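Local coordinates for methyltransferase domain-containing protein (Deinococcus radiodurans, PDB 3M33), which is of unknown function but is probably a methyltransferase, with a Rossmann-like alpha/beta domain, at residues 32-37 with 167-172; 81-86 with 93-98; 174-179 with 193-198. One frame throughout, in Å; residues are numbered along the deposited sequence.

Contact 1 and contact 2 reach the same mixed sheet on opposite sides of the chain's centre, with centres about 29 Å apart and nearest atoms about 16 Å apart; contact 1 rests on the long strand 160-173, contact 2 on strand 94-97 at one edge of the sheet. Contact 3 follows contact 1 along the chain, since strand 160-173 is followed, after a two-residue link, by helix 176-186; their centres are about 21 Å apart. Contacts 2 and 3 are the most distant, about 38 Å between centres. No active site is established, but one sulfate ion lies about 4 Å from the side chain of Pro-34 in contact 1, and another is hydrogen-bonded to Glu-97 N in contact 2.

Contact 1 of 3, residues 32-37 with 167-172; sequences PDPELT and VSVLAH
At the turn that leads into helix 36-45, Pro-34 rests on Val-167 and Val-169 of the long strand 160-173. These two valines, two residues apart, turn the same way, and the CB of the proline ring fits between their methyls: Pro-34 CB lies 3.8 Å from Val-167 CG1 and 3.7 Å from Val-169 CG2. Val-169 also brings both branches close to the carbonyl of Pro-32, its CG1 3.5 Å and its CG2 3.4 Å from Pro-32 O. The torsion decides which methyl does double duty: with CG1 anti to the backbone N (chi1 -176°), CG2 is the branch that reaches Pro-34 as well. Between the valines, Ser-168 points the other way and hydrogen-bonds Glu-209 and Arg-207. The turn carries two bonds of its own. It is a type I turn from Asp-33 to Leu-36, with Leu-36 N 3.2 Å from Asp-33 O, and the Asp-33 side chain caps it. Asp-33 OD2 accepts from Glu-35 N at 2.6 Å through its anti lone pair, a nearly straight capping bond (163°). Glu-35 turns away from the valines and forms salt bridges with Arg-118, Arg-119 and Arg-210; Pro-34 also touches Arg-210. No hydrogen bond joins the two segments. Turn and strand therefore meet by van der Waals contact, the valine methyls against the Pro-34 ring and the Pro-32 carbonyl oxygen, while the negative charge of Glu-35 is met by arginines, which probably favour its ionised form.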
loop_
_atom_site.group_PDB
_atom_site.type_symbol
_atom_site.label_atom_id
_atom_site.label_comp_id
_atom_site.label_asym_id
_atom_site.label_seq_id
_atom_site.Cartn_x
_atom_site.Cartn_y
_atom_site.Cartn_z
ATOM N N PRO A 32 1.743 -11.621 -14.524
ATOM C CA PRO A 32 2.453 -11.491 -13.242
ATOM C C PRO A 32 1.803 -10.453 -12.322
ATOM O O PRO A 32 1.378 -9.400 -12.798
ATOM C CB PRO A 32 3.844 -10.992 -13.646
ATOM C CG PRO A 32 3.981 -11.316 -15.097
ATOM C CD PRO A 32 2.615 -11.376 -15.688
ATOM N N ASP A 33 1.756 -10.741 -11.025
ATOM C CA ASP A 33 1.194 -9.814 -10.041
ATOM C C ASP A 33 1.859 -8.476 -10.227
ATOM O O ASP A 33 3.072 -8.409 -10.258
ATOM C CB ASP A 33 1.470 -10.318 -8.622
ATOM C CG ASP A 33 0.818 -9.438 -7.538
ATOM O OD1 ASP A 33 0.116 -9.992 -6.665
ATOM O OD2 ASP A 33 0.978 -8.201 -7.563
ATOM N N PRO A 34 1.072 -7.397 -10.349
ATOM C CA PRO A 34 1.679 -6.093 -10.642
ATOM C C PRO A 34 2.402 -5.463 -9.452
ATOM O O PRO A 34 2.947 -4.371 -9.613
ATOM C CB PRO A 34 0.473 -5.234 -11.058
ATOM C CG PRO A 34 -0.670 -5.840 -10.335
ATOM C CD PRO A 34 -0.395 -7.325 -10.303
ATOM N N GLU A 35 2.421 -6.118 -8.292
ATOM C CA GLU A 35 3.213 -5.602 -7.168
ATOM C C GLU A 35 4.513 -6.363 -6.941
ATOM O O GLU A 35 5.240 -6.069 -6.004
ATOM C CB GLU A 35 2.376 -5.532 -5.883
ATOM C CG GLU A 35 1.320 -4.421 -5.926
ATOM C CD GLU A 35 0.415 -4.398 -4.705
ATOM O OE1 GLU A 35 0.875 -4.804 -3.623
ATOM O OE2 GLU A 35 -0.755 -3.962 -4.828
ATOM N N LEU A 36 4.831 -7.325 -7.803
ATOM C CA LEU A 36 6.103 -8.055 -7.662
ATOM C C LEU A 36 7.313 -7.119 -7.655
ATOM O O LEU A 36 8.266 -7.339 -6.910
ATOM C CB LEU A 36 6.293 -9.103 -8.761
ATOM C CG LEU A 36 5.322 -10.285 -8.751
ATOM C CD1 LEU A 36 5.547 -11.173 -9.982
ATOM C CD2 LEU A 36 5.445 -11.086 -7.453
ATOM N N THR A 37 7.278 -6.080 -8.486
ATOM C CA THR A 37 8.438 -5.199 -8.626
ATOM C C THR A 37 8.625 -4.411 -7.348
ATOM O O THR A 37 9.748 -4.191 -6.901
ATOM C CB THR A 37 8.309 -4.251 -9.846
ATOM O OG1 THR A 37 8.094 -5.034 -11.026
ATOM C CG2 THR A 37 9.593 -3.430 -10.039
ATOM N N VAL A 167 2.539 0.135 -14.168
ATOM C CA VAL A 167 2.332 -1.286 -14.419
ATOM C C VAL A 167 0.866 -1.586 -14.662
ATOM O O VAL A 167 -0.014 -1.031 -13.988
ATOM C CB VAL A 167 2.743 -2.126 -13.180
ATOM C CG1 VAL A 167 2.820 -3.604 -13.544
ATOM C CG2 VAL A 167 4.067 -1.654 -12.632
ATOM N N SER A 168 0.595 -2.498 -15.588
ATOM C CA SER A 168 -0.788 -2.820 -15.951
ATOM C C SER A 168 -0.864 -4.304 -16.310
ATOM O O SER A 168 -0.099 -4.774 -17.123
ATOM C CB SER A 168 -1.216 -1.972 -17.153
ATOM O OG SER A 168 -2.548 -2.259 -17.546
ATOM N N VAL A 169 -1.782 -5.042 -15.703
ATOM C CA VAL A 169 -1.875 -6.481 -15.934
ATOM C C VAL A 169 -3.324 -6.908 -16.186
ATOM O O VAL A 169 -4.237 -6.503 -15.467
ATOM C CB VAL A 169 -1.309 -7.251 -14.730
ATOM C CG1 VAL A 169 -1.305 -8.762 -15.006
ATOM C CG2 VAL A 169 0.096 -6.772 -14.456
ATOM N N LEU A 170 -3.549 -7.706 -17.221
ATOM C CA LEU A 170 -4.895 -8.170 -17.518
ATOM C C LEU A 170 -5.398 -9.051 -16.376
ATOM O O LEU A 170 -4.695 -9.954 -15.929
ATOM C CB LEU A 170 -4.905 -8.972 -18.827
ATOM C CG LEU A 170 -6.248 -9.550 -19.275
ATOM C CD1 LEU A 170 -7.232 -8.414 -19.565
ATOM C CD2 LEU A 170 -6.103 -10.445 -20.494
ATOM N N ALA A 171 -6.608 -8.785 -15.899
ATOM C CA ALA A 171 -7.257 -9.685 -14.950
ATOM C C ALA A 171 -8.704 -9.906 -15.365
ATOM O O ALA A 171 -9.215 -9.197 -16.238
ATOM C CB ALA A 171 -7.195 -9.105 -13.544
ATOM N N HIS A 172 -9.366 -10.884 -14.746
ATOM C CA HIS A 172 -10.806 -11.085 -14.951
ATOM C C HIS A 172 -11.537 -11.157 -13.621
ATOM O O HIS A 172 -11.046 -11.772 -12.666
ATOM C CB HIS A 172 -11.085 -12.377 -15.718
ATOM C CG HIS A 172 -10.452 -12.423 -17.071
ATOM N ND1 HIS A 172 -11.147 -12.131 -18.227
ATOM C CD2 HIS A 172 -9.191 -12.728 -17.453
ATOM C CE1 HIS A 172 -10.336 -12.251 -19.262
ATOM N NE2 HIS A 172 -9.145 -12.614 -18.820
#

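Contact 2 of 3, residues 81-86 with 93-98. With SO4 (sulfate ion), chain H.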
loop_
_atom_site.group_PDB
_atom_site.type_symbol
_atom_site.label_atom_id
_atom_site.label_comp_id
_atom_site.label_asym_id
_atom_site.label_seq_id
_atom_site.Cartn_x
_atom_site.Cartn_y
_atom_site.Cartn_z
ATOM N N GLU A 81 -8.029 -1.885 17.028
ATOM C CA GLU A 81 -8.167 -3.335 17.076
ATOM C C GLU A 81 -7.265 -3.965 16.013
ATOM O O GLU A 81 -6.533 -4.917 16.279
ATOM C CB GLU A 81 -9.637 -3.763 16.920
ATOM C CG GLU A 81 -10.579 -3.263 18.039
ATOM C CD GLU A 81 -10.230 -3.815 19.430
ATOM O OE1 GLU A 81 -10.179 -5.052 19.599
ATOM O OE2 GLU A 81 -10.016 -3.009 20.363
ATOM N N LEU A 82 -7.301 -3.400 14.815
ATOM C CA LEU A 82 -6.433 -3.832 13.740
ATOM C C LEU A 82 -4.963 -3.820 14.184
ATOM O O LEU A 82 -4.216 -4.758 13.917
ATOM C CB LEU A 82 -6.649 -2.931 12.532
ATOM C CG LEU A 82 -6.089 -3.438 11.218
ATOM C CD1 LEU A 82 -6.701 -4.805 10.862
ATOM C CD2 LEU A 82 -6.353 -2.398 10.132
ATOM N N LEU A 83 -4.557 -2.778 14.897
ATOM C CA LEU A 83 -3.197 -2.723 15.417
ATOM C C LEU A 83 -2.871 -3.867 16.390
ATOM O O LEU A 83 -1.727 -4.313 16.452
ATOM C CB LEU A 83 -2.903 -1.372 16.051
ATOM C CG LEU A 83 -2.946 -0.199 15.073
ATOM C CD1 LEU A 83 -2.617 1.098 15.802
ATOM C CD2 LEU A 83 -1.980 -0.425 13.925
ATOM N N LYS A 84 -3.863 -4.352 17.127
ATOM C CA LYS A 84 -3.654 -5.533 17.974
ATOM C C LYS A 84 -3.171 -6.741 17.160
ATOM O O LYS A 84 -2.229 -7.429 17.562
ATOM C CB LYS A 84 -4.920 -5.898 18.750
ATOM C CG LYS A 84 -5.274 -4.911 19.842
ATOM C CD LYS A 84 -6.493 -5.363 20.630
ATOM C CE LYS A 84 -6.906 -4.303 21.639
ATOM N NZ LYS A 84 -8.216 -4.622 22.270
ATOM N N LEU A 85 -3.818 -6.992 16.021
ATOM C CA LEU A 85 -3.371 -8.031 15.095
ATOM C C LEU A 85 -1.978 -7.744 14.570
ATOM O O LEU A 85 -1.147 -8.651 14.436
ATOM C CB LEU A 85 -4.329 -8.158 13.914
ATOM C CG LEU A 85 -5.751 -8.436 14.357
ATOM C CD1 LEU A 85 -6.691 -8.512 13.162
ATOM C CD2 LEU A 85 -5.753 -9.733 15.161
ATOM N N ALA A 86 -1.705 -6.485 14.265
ATOM C CA ALA A 86 -0.385 -6.161 13.733
ATOM C C ALA A 86 0.707 -6.465 14.765
ATOM O O ALA A 86 1.740 -7.025 14.423
ATOM C CB ALA A 86 -0.310 -4.701 13.236
ATOM N N ALA A 93 8.080 -5.576 15.476
ATOM C CA ALA A 93 7.716 -4.237 14.999
ATOM C C ALA A 93 7.296 -3.311 16.127
ATOM O O ALA A 93 6.783 -3.759 17.155
ATOM C CB ALA A 93 6.614 -4.319 13.907
ATOM N N ASP A 94 7.542 -2.015 15.947
ATOM C CA ASP A 94 6.995 -1.006 16.847
ATOM C C ASP A 94 5.769 -0.379 16.191
ATOM O O ASP A 94 5.896 0.323 15.194
ATOM C CB ASP A 94 8.031 0.070 17.137
ATOM C CG ASP A 94 9.201 -0.451 17.970
ATOM O OD1 ASP A 94 8.981 -1.281 18.874
ATOM O OD2 ASP A 94 10.344 -0.019 17.725
ATOM N N VAL A 95 4.593 -0.623 16.755
ATOM C CA VAL A 95 3.336 -0.241 16.104
ATOM C C VAL A 95 2.628 0.886 16.850
ATOM O O VAL A 95 2.437 0.814 18.058
ATOM C CB VAL A 95 2.400 -1.456 15.988
ATOM C CG1 VAL A 95 1.099 -1.082 15.326
ATOM C CG2 VAL A 95 3.093 -2.568 15.213
ATOM N N TYR A 96 2.212 1.907 16.111
ATOM C CA TYR A 96 1.655 3.132 16.677
ATOM C C TYR A 96 0.275 3.453 16.102
ATOM O O TYR A 96 0.002 3.223 14.921
ATOM C CB TYR A 96 2.608 4.300 16.390
ATOM C CG TYR A 96 3.990 4.121 16.984
ATOM C CD1 TYR A 96 4.296 4.616 18.250
ATOM C CD2 TYR A 96 4.985 3.451 16.285
ATOM C CE1 TYR A 96 5.560 4.444 18.801
ATOM C CE2 TYR A 96 6.257 3.277 16.819
ATOM C CZ TYR A 96 6.539 3.774 18.077
ATOM O OH TYR A 96 7.799 3.604 18.607
ATOM N N GLU A 97 -0.588 3.996 16.945
ATOM C CA GLU A 97 -1.935 4.380 16.555
ATOM C C GLU A 97 -1.888 5.835 16.151
ATOM O O GLU A 97 -1.646 6.698 16.982
ATOM C CB GLU A 97 -2.878 4.210 17.750
ATOM C CG GLU A 97 -4.335 4.379 17.423
ATOM C CD GLU A 97 -5.214 4.240 18.657
ATOM O OE1 GLU A 97 -6.285 4.878 18.697
ATOM O OE2 GLU A 97 -4.834 3.494 19.588
ATOM N N TRP A 98 -2.103 6.112 14.872
ATOM C CA TRP A 98 -1.964 7.469 14.374
ATOM C C TRP A 98 -2.800 7.647 13.115
ATOM O O TRP A 98 -2.885 6.742 12.278
ATOM C CB TRP A 98 -0.481 7.778 14.085
ATOM C CG TRP A 98 -0.205 9.226 13.803
ATOM C CD1 TRP A 98 -0.818 10.296 14.379
ATOM C CD2 TRP A 98 0.776 9.764 12.903
ATOM N NE1 TRP A 98 -0.297 11.465 13.890
ATOM C CE2 TRP A 98 0.678 11.170 12.976
ATOM C CE3 TRP A 98 1.709 9.198 12.030
ATOM C CZ2 TRP A 98 1.485 12.020 12.214
ATOM C CZ3 TRP A 98 2.515 10.043 11.269
ATOM C CH2 TRP A 98 2.398 11.436 11.368
HETATM S S SO4 H . 0.204 4.183 20.329
HETATM O O1 SO4 H . 1.559 3.808 20.737
HETATM O O2 SO4 H . -0.602 4.521 21.502
HETATM O O3 SO4 H . 0.273 5.345 19.443
HETATM O O4 SO4 H . -0.432 3.066 19.640
#
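In the beta-alpha-beta unit of strand 72-77, helix 80-89 and strand 94-97, Leu-83 packs from the helix onto Val-95 and Glu-97 of the second strand. Helix and strand segments run antiparallel (179°), their axes 9.0 Å apart. The two methyls of Leu-83 divide the strand between them. CD2 presses on Val-95 CG1 at 3.4 Å, tighter than usual for two carbons, while CD1 reaches further along and lies 3.4 Å from Glu-97 CA. Leu-83 CG, anti to the carbonyl carbon (chi1 -64°), carries both methyls out to the strand. Ala-86, one turn on, adds a looser touch, CB to Val-95 CG1 4.4 Å. An alanine in place of Leu-83 would lose both methyls and is likely to leave Val-95 and the Glu-97 backbone without their main cover from the helix. Glu-97 N grips a sulfate ion, probably from the crystallisation liquor, with a forked bond: 2.9 Å to O4 and 3.0 Å to O3, the latter straighter at 153°. Leu-83 also touches Asp-77 on strand 72-77, and Ala-86 touches a possible Rossmann-type GxGxxA segment (Gly-58, Gly-60, Ala-63). A helix packed beside parallel strands is typical of Rossmann-like folds, consistent with a methyltransferase domain.

Contact 3 of 3, residues 174-179 with 193-198; sequences PTWEDW and ADWDAE
With CG anti to the backbone N (chi1 174°), Trp-195 reaches over to the start of helix 176-186 and turns one face to Trp-176, its CH2 end close to the backbone of Thr-175. Trp-176 N lies 3.2 Å above the indole plane of Trp-195, toward the rim of the ring, and Thr-175 C is 3.2 Å from Trp-195 CH2. Trp-176 CB sits over the same ring system, 4.2 Å from the centroid of the Trp-195 five-membered ring and 14° off its normal, a CH-pi contact. The indole of Trp-176 comes edge-on: its six-membered ring makes an offset edge-to-face pair with the five-membered ring of Trp-195, planes at 66°. Trp-179 contributes its CB, 3.9 Å from Trp-195 CE3, and one water joins the helices, accepting from Trp-179 NE1 at 3.1 Å and donating to Asp-194 OD2 at 3.0 Å. Thr-175, the N-cap residue, accepts a weak capping bond at OG1 from Asp-178 N and donates a hydrogen bond from OG1 to Asp-178 OD2. Around this surface pairing of helices 176-186 and 192-198, Arg-192 makes a cation-pi contact with Trp-176, and Met-204 of strand 204-216 touches both Trp-179 and Trp-195, while Trp-179 also reaches Ala-173 at the end of strand 160-173.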
loop_
_atom_site.group_PDB
_atom_site.type_symbol
_atom_site.label_atom_id
_atom_site.label_comp_id
_atom_site.label_asym_id
_atom_site.label_seq_id
_atom_site.Cartn_x
_atom_site.Cartn_y
_atom_site.Cartn_z
ATOM N N PRO A 174 -14.434 -13.049 -12.137
ATOM C CA PRO A 174 -14.989 -14.321 -12.637
ATOM C C PRO A 174 -16.511 -14.336 -12.728
ATOM O O PRO A 174 -17.041 -15.096 -13.525
ATOM C CB PRO A 174 -14.505 -15.368 -11.614
ATOM C CG PRO A 174 -13.404 -14.684 -10.837
ATOM C CD PRO A 174 -13.735 -13.208 -10.854
ATOM N N THR A 175 -17.201 -13.515 -11.944
ATOM C CA THR A 175 -18.665 -13.511 -11.981
ATOM C C THR A 175 -19.270 -12.112 -11.947
ATOM O O THR A 175 -18.609 -11.133 -11.565
ATOM C CB THR A 175 -19.258 -14.289 -10.803
ATOM O OG1 THR A 175 -19.034 -13.546 -9.605
ATOM C CG2 THR A 175 -18.602 -15.668 -10.678
ATOM N N TRP A 176 -20.539 -12.036 -12.346
ATOM C CA TRP A 176 -21.295 -10.793 -12.326
ATOM C C TRP A 176 -21.221 -10.130 -10.958
ATOM O O TRP A 176 -21.019 -8.918 -10.854
ATOM C CB TRP A 176 -22.763 -11.057 -12.713
ATOM C CG TRP A 176 -23.704 -9.942 -12.348
ATOM C CD1 TRP A 176 -24.733 -10.000 -11.453
ATOM C CD2 TRP A 176 -23.705 -8.602 -12.870
ATOM N NE1 TRP A 176 -25.377 -8.785 -11.389
ATOM C CE2 TRP A 176 -24.765 -7.912 -12.250
ATOM C CE3 TRP A 176 -22.917 -7.922 -13.801
ATOM C CZ2 TRP A 176 -25.048 -6.574 -12.528
ATOM C CZ3 TRP A 176 -23.201 -6.598 -14.080
ATOM C CH2 TRP A 176 -24.254 -5.936 -13.444
ATOM N N GLU A 177 -21.373 -10.923 -9.901
ATOM C CA GLU A 177 -21.294 -10.381 -8.545
ATOM C C GLU A 177 -19.948 -9.701 -8.311
ATOM O O GLU A 177 -19.868 -8.622 -7.708
ATOM C CB GLU A 177 -21.503 -11.483 -7.504
ATOM C CG GLU A 177 -22.931 -11.982 -7.414
ATOM C CD GLU A 177 -23.362 -12.739 -8.656
ATOM O OE1 GLU A 177 -22.536 -13.490 -9.225
ATOM O OE2 GLU A 177 -24.530 -12.579 -9.060
ATOM N N ASP A 178 -18.885 -10.344 -8.786
ATOM C CA ASP A 178 -17.551 -9.785 -8.641
ATOM C C ASP A 178 -17.398 -8.502 -9.462
ATOM O O ASP A 178 -16.792 -7.531 -9.004
ATOM C CB ASP A 178 -16.504 -10.817 -9.053
ATOM C CG ASP A 178 -16.423 -11.968 -8.077
ATOM O OD1 ASP A 178 -16.185 -11.703 -6.878
ATOM O OD2 ASP A 178 -16.600 -13.128 -8.508
ATOM N N TRP A 179 -17.957 -8.498 -10.670
ATOM C CA TRP A 179 -17.913 -7.310 -11.512
ATOM C C TRP A 179 -18.613 -6.146 -10.838
ATOM O O TRP A 179 -18.117 -5.017 -10.869
ATOM C CB TRP A 179 -18.544 -7.578 -12.876
ATOM C CG TRP A 179 -18.347 -6.445 -13.837
ATOM C CD1 TRP A 179 -19.320 -5.710 -14.447
ATOM C CD2 TRP A 179 -17.097 -5.903 -14.282
ATOM N NE1 TRP A 179 -18.755 -4.757 -15.256
ATOM C CE2 TRP A 179 -17.392 -4.853 -15.172
ATOM C CE3 TRP A 179 -15.754 -6.213 -14.022
ATOM C CZ2 TRP A 179 -16.397 -4.106 -15.806
ATOM C CZ3 TRP A 179 -14.767 -5.473 -14.651
ATOM C CH2 TRP A 179 -15.091 -4.434 -15.535
ATOM N N ALA A 193 -25.636 -5.008 -19.006
ATOM C CA ALA A 193 -25.416 -4.915 -20.446
ATOM C C ALA A 193 -23.972 -5.207 -20.819
ATOM O O ALA A 193 -23.705 -6.033 -21.686
ATOM C CB ALA A 193 -25.817 -3.544 -20.952
ATOM N N ASP A 194 -23.040 -4.519 -20.171
ATOM C CA ASP A 194 -21.618 -4.723 -20.437
ATOM C C ASP A 194 -21.184 -6.154 -20.122
ATOM O O ASP A 194 -20.357 -6.732 -20.831
ATOM C CB ASP A 194 -20.767 -3.735 -19.632
ATOM C CG ASP A 194 -21.040 -2.293 -19.999
ATOM O OD1 ASP A 194 -21.874 -2.055 -20.901
ATOM O OD2 ASP A 194 -20.422 -1.397 -19.386
ATOM N N TRP A 195 -21.732 -6.716 -19.049
ATOM C CA TRP A 195 -21.423 -8.087 -18.682
ATOM C C TRP A 195 -21.950 -9.016 -19.765
ATOM O O TRP A 195 -21.191 -9.809 -20.334
ATOM C CB TRP A 195 -22.033 -8.457 -17.326
ATOM C CG TRP A 195 -21.854 -9.905 -16.992
ATOM C CD1 TRP A 195 -22.720 -10.914 -17.277
ATOM C CD2 TRP A 195 -20.725 -10.516 -16.340
ATOM N NE1 TRP A 195 -22.212 -12.113 -16.836
ATOM C CE2 TRP A 195 -20.988 -11.898 -16.259
ATOM C CE3 TRP A 195 -19.526 -10.029 -15.810
ATOM C CZ2 TRP A 195 -20.096 -12.799 -15.673
ATOM C CZ3 TRP A 195 -18.641 -10.926 -15.228
ATOM C CH2 TRP A 195 -18.930 -12.296 -15.169
ATOM N N ASP A 196 -23.247 -8.894 -20.056
ATOM C CA ASP A 196 -23.935 -9.757 -21.025
ATOM C C ASP A 196 -23.305 -9.736 -22.411
ATOM O O ASP A 196 -23.422 -10.700 -23.161
ATOM C CB ASP A 196 -25.416 -9.391 -21.129
ATOM C CG ASP A 196 -26.252 -10.012 -20.018
ATOM O OD1 ASP A 196 -25.741 -10.921 -19.325
ATOM O OD2 ASP A 196 -27.425 -9.598 -19.844
ATOM N N ALA A 197 -22.621 -8.648 -22.743
ATOM C CA ALA A 197 -22.065 -8.489 -24.077
ATOM C C ALA A 197 -20.557 -8.682 -24.151
ATOM O O ALA A 197 -20.018 -8.915 -25.231
ATOM C CB ALA A 197 -22.439 -7.129 -24.631
ATOM N N GLU A 198 -19.865 -8.593 -23.022
ATOM C CA GLU A 198 -18.408 -8.586 -23.082
ATOM C C GLU A 198 -17.730 -9.660 -22.219
ATOM O O GLU A 198 -16.533 -9.930 -22.374
ATOM C CB GLU A 198 -17.885 -7.188 -22.738
ATOM C CG GLU A 198 -16.427 -6.944 -23.097
ATOM C CD GLU A 198 -16.022 -5.496 -22.879
ATOM O OE1 GLU A 198 -16.892 -4.605 -23.025
ATOM O OE2 GLU A 198 -14.838 -5.249 -22.563
HETATM O O HOH W 1 -20.102 -2.295 -16.503
#